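Local coordinates for protein acetylene hydratase (Pelobacter acetylenicus, PDB 2E7Z) that catalyses the hydration of acetylene to acetaldehyde, using a tungsten-bis(molybdopterin guanine dinucleotide) cofactor and a [4Fe-4S] cluster, at residues A[111-116]-A[466-471]. Residues are numbered along the deposited sequence; the frame is centred on the assembly and turned at random.
Sequences NQQSEY and QPNWEG. With MGD (2-amino-5,6-dimercapto-7-methyl-3,7,8a,9-tetrahydro-8-oxa-1,3,9,10-tetraaza-anthracen-4-one guanosine dinucleotide), chain E.
Gln113 reaches across to Gln466 and Asn468, tying two loops of the molybdopterin oxidoreductase fold together: the one between strand 103-107 and helix 118-126, which passes beside the cofactor's guanine, and the one between strands 452-455 and 474-476. The tight part is an amide-to-amide join. Gln466 NE2 donates to Gln113 OE1 over 2.9 Å, nearly straight at 173°, entering in the carbonyl plane on a lone pair, and the two amides lie almost in one plane. Gln113 gets there because its chain runs on extended beyond CG (chi2 -159°). Its NE2 is held as well, by Asn12 OD1 and Ile110 O, which fixes the flat group against rotation. Lower down the same side chain, Gln113 CG lies 3.9 Å from Asn468 CB. Shortened to an alanine, this side chain would probably leave Gln466 NE2 without this acceptor, Asn12 OD1 and Ile110 O without their donor, and a gap beside Asn468.

The Tyr116 side of the contact is looser. There the ring meets the end of Asn468 obliquely, its plane 72° from that of the amide. Tyr116 OH is hydrogen-bonded to Val465 N, and residues of helix 513-520 pack against the tyrosine, so this side too is buried rather than open to solvent.

Just ahead of Gln113, segment 111-116 faces the cofactor. Gln112 lays its CG 4.0 Å from N1 of the guanine. Asn111 ND2 adds one hydrogen bond to the phosphate oxygen, MGD O1A, at 2.9 Å.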
loop_
_atom_site.group_PDB
_atom_site.type_symbol
_atom_site.label_atom_id
_atom_site.label_comp_id
_atom_site.label_asym_id
_atom_site.label_seq_id
_atom_site.Cartn_x
_atom_site.Cartn_y
_atom_site.Cartn_z
ATOM N N ASN A 111 3.841 7.258 -5.728
ATOM C CA ASN A 111 4.654 8.384 -5.324
ATOM C C ASN A 111 5.230 9.190 -6.483
ATOM O O ASN A 111 5.814 10.248 -6.257
ATOM C CB ASN A 111 5.820 7.952 -4.409
ATOM C CG ASN A 111 5.365 7.430 -3.057
ATOM O OD1 ASN A 111 4.239 7.674 -2.627
ATOM N ND2 ASN A 111 6.238 6.688 -2.400
ATOM N N GLN A 112 5.126 8.646 -7.696
ATOM C CA GLN A 112 5.813 9.185 -8.870
ATOM C C GLN A 112 4.861 9.561 -9.985
ATOM O O GLN A 112 4.990 10.603 -10.611
ATOM C CB GLN A 112 6.797 8.142 -9.386
ATOM C CG GLN A 112 7.887 7.806 -8.366
ATOM C CD GLN A 112 8.685 6.633 -8.833
ATOM O OE1 GLN A 112 9.719 6.794 -9.476
ATOM N NE2 GLN A 112 8.196 5.434 -8.542
ATOM N N GLN A 113 3.948 8.635 -10.291
ATOM C CA GLN A 113 2.843 8.881 -11.242
ATOM C C GLN A 113 3.408 9.449 -12.541
ATOM O O GLN A 113 2.902 10.468 -13.063
ATOM C CB GLN A 113 1.775 9.764 -10.608
ATOM C CG GLN A 113 1.229 9.059 -9.405
ATOM C CD GLN A 113 -0.140 9.541 -8.960
ATOM O OE1 GLN A 113 -1.063 9.744 -9.773
ATOM N NE2 GLN A 113 -0.297 9.674 -7.660
ATOM N N SER A 114 4.413 8.734 -13.078
ATOM C CA SER A 114 5.169 9.229 -14.209
ATOM C C SER A 114 5.538 8.201 -15.264
ATOM O O SER A 114 6.033 8.604 -16.303
ATOM C CB SER A 114 6.463 9.900 -13.728
ATOM O OG SER A 114 6.150 11.109 -13.053
ATOM N N GLU A 115 5.283 6.899 -15.049
ATOM C CA GLU A 115 5.780 5.932 -16.035
ATOM C C GLU A 115 4.692 5.258 -16.871
ATOM O O GLU A 115 5.008 4.748 -17.939
ATOM C CB GLU A 115 6.767 4.924 -15.433
ATOM C CG GLU A 115 6.341 4.148 -14.178
ATOM C CD GLU A 115 5.444 2.940 -14.404
ATOM O OE1 GLU A 115 5.340 2.384 -15.537
ATOM O OE2 GLU A 115 4.842 2.478 -13.395
ATOM N N TYR A 116 3.433 5.247 -16.419
ATOM C CA TYR A 116 2.296 4.912 -17.279
ATOM C C TYR A 116 2.380 3.496 -17.857
ATOM O O TYR A 116 1.790 3.213 -18.898
ATOM C CB TYR A 116 2.107 5.945 -18.393
ATOM C CG TYR A 116 1.853 7.333 -17.856
ATOM C CD1 TYR A 116 0.583 7.710 -17.451
ATOM C CD2 TYR A 116 2.903 8.241 -17.688
ATOM C CE1 TYR A 116 0.335 8.976 -16.931
ATOM C CE2 TYR A 116 2.683 9.515 -17.139
ATOM C CZ TYR A 116 1.383 9.860 -16.751
ATOM O OH TYR A 116 1.110 11.092 -16.208
ATOM N N GLN A 466 -4.092 10.959 -14.332
ATOM C CA GLN A 466 -4.507 9.812 -13.515
ATOM C C GLN A 466 -5.553 8.998 -14.272
ATOM O O GLN A 466 -6.100 9.471 -15.266
ATOM C CB GLN A 466 -5.112 10.317 -12.208
ATOM C CG GLN A 466 -4.056 10.982 -11.340
ATOM C CD GLN A 466 -4.510 11.208 -9.914
ATOM O OE1 GLN A 466 -5.634 11.633 -9.689
ATOM N NE2 GLN A 466 -3.623 10.933 -8.941
ATOM N N PRO A 467 -5.887 7.787 -13.783
ATOM C CA PRO A 467 -5.370 7.156 -12.560
ATOM C C PRO A 467 -4.081 6.361 -12.761
ATOM O O PRO A 467 -3.883 5.765 -13.824
ATOM C CB PRO A 467 -6.506 6.206 -12.169
ATOM C CG PRO A 467 -7.095 5.766 -13.516
ATOM C CD PRO A 467 -6.978 7.008 -14.406
ATOM N N ASN A 468 -3.217 6.367 -11.743
ATOM C CA ASN A 468 -1.992 5.578 -11.786
ATOM C C ASN A 468 -1.970 4.322 -10.940
ATOM O O ASN A 468 -0.959 3.617 -10.865
ATOM C CB ASN A 468 -0.836 6.500 -11.524
ATOM C CG ASN A 468 -0.688 7.494 -12.665
ATOM O OD1 ASN A 468 -0.925 8.700 -12.512
ATOM N ND2 ASN A 468 -0.396 6.965 -13.848
ATOM N N TRP A 469 -3.137 4.036 -10.360
ATOM C CA TRP A 469 -3.470 2.689 -9.926
ATOM C C TRP A 469 -4.610 2.273 -10.834
ATOM O O TRP A 469 -5.719 2.822 -10.753
ATOM C CB TRP A 469 -3.923 2.677 -8.465
ATOM C CG TRP A 469 -2.800 2.727 -7.442
ATOM C CD1 TRP A 469 -1.499 2.356 -7.616
ATOM C CD2 TRP A 469 -2.926 3.128 -6.074
ATOM N NE1 TRP A 469 -0.806 2.503 -6.436
ATOM C CE2 TRP A 469 -1.658 2.987 -5.477
ATOM C CE3 TRP A 469 -3.987 3.622 -5.300
ATOM C CZ2 TRP A 469 -1.423 3.313 -4.148
ATOM C CZ3 TRP A 469 -3.743 3.947 -3.983
ATOM C CH2 TRP A 469 -2.483 3.787 -3.417
ATOM N N GLU A 470 -4.319 1.334 -11.725
ATOM C CA GLU A 470 -5.301 0.949 -12.733
ATOM C C GLU A 470 -6.434 0.191 -12.093
ATOM O O GLU A 470 -6.229 -0.847 -11.443
ATOM C CB GLU A 470 -4.617 0.159 -13.838
ATOM C CG GLU A 470 -5.574 -0.270 -14.955
ATOM C CD GLU A 470 -5.024 -0.041 -16.362
ATOM O OE1 GLU A 470 -4.998 1.124 -16.811
ATOM O OE2 GLU A 470 -4.646 -1.023 -17.045
ATOM N N GLY A 471 -7.631 0.735 -12.266
ATOM C CA GLY A 471 -8.809 0.231 -11.546
ATOM C C GLY A 471 -9.617 1.414 -11.040
ATOM O O GLY A 471 -10.844 1.414 -11.100
HETATM P PB MGD E . 8.642 4.643 1.880
HETATM O O1B MGD E . 9.105 3.254 2.247
HETATM O O2B MGD E . 8.723 5.740 2.877
HETATM O O3B MGD E . 7.118 4.635 1.379
HETATM O O3A MGD E . 5.728 2.594 0.922
HETATM P PA MGD E . 6.390 3.861 0.174
HETATM O O1A MGD E . 5.352 4.821 -0.325
HETATM O O2A MGD E . 7.394 3.282 -0.776
HETATM O "O5'" MGD E . 9.487 5.052 0.570
HETATM C "C5'" MGD E . 9.013 6.101 -0.257
HETATM C "C4'" MGD E . 10.242 6.763 -0.848
HETATM O "O4'" MGD E . 9.793 7.614 -1.914
HETATM C "C3'" MGD E . 10.948 7.716 0.110
HETATM O "O3'" MGD E . 12.326 7.325 0.224
HETATM C "C2'" MGD E . 10.799 9.130 -0.490
HETATM O "O2'" MGD E . 11.914 10.025 -0.302
HETATM C "C1'" MGD E . 10.618 8.802 -1.947
HETATM N N9 MGD E . 9.839 9.762 -2.744
HETATM C C8 MGD E . 8.730 10.445 -2.366
HETATM N N7 MGD E . 8.231 11.152 -3.393
HETATM C C5 MGD E . 8.992 10.859 -4.471
HETATM C C6 MGD E . 9.030 11.239 -5.872
HETATM O O6 MGD E . 8.186 12.022 -6.355
HETATM N N1 MGD E . 9.994 10.670 -6.616
HETATM C C2 MGD E . 10.955 9.878 -6.154
HETATM N N2 MGD E . 11.874 9.372 -7.026
HETATM N N3 MGD E . 10.987 9.495 -4.881
HETATM C C4 MGD E . 10.038 9.952 -4.038
HETATM C C10 MGD E . 4.446 2.773 1.526
HETATM C C11 MGD E . 3.906 1.389 1.816
HETATM O O11 MGD E . 4.751 0.852 2.832
HETATM C C12 MGD E . 2.476 1.478 2.292
HETATM S S12 MGD E . 1.354 2.331 1.324
HETATM C C13 MGD E . 2.082 0.853 3.413
HETATM S S13 MGD E . 0.511 1.034 4.048
HETATM C C14 MGD E . 2.987 -0.033 4.212
HETATM N N15 MGD E . 3.349 0.560 5.490
HETATM C C16 MGD E . 4.263 -0.166 6.196
HETATM C C17 MGD E . 4.317 -0.227 7.663
HETATM O O17 MGD E . 3.485 0.401 8.355
HETATM N N18 MGD E . 5.280 -0.985 8.224
HETATM C C19 MGD E . 6.191 -1.687 7.504
HETATM N N19 MGD E . 7.136 -2.423 8.126
HETATM N N20 MGD E . 6.210 -1.653 6.166
HETATM C C21 MGD E . 5.295 -0.947 5.490
HETATM N N22 MGD E . 5.312 -0.952 4.154
HETATM C C23 MGD E . 4.241 -0.358 3.384
#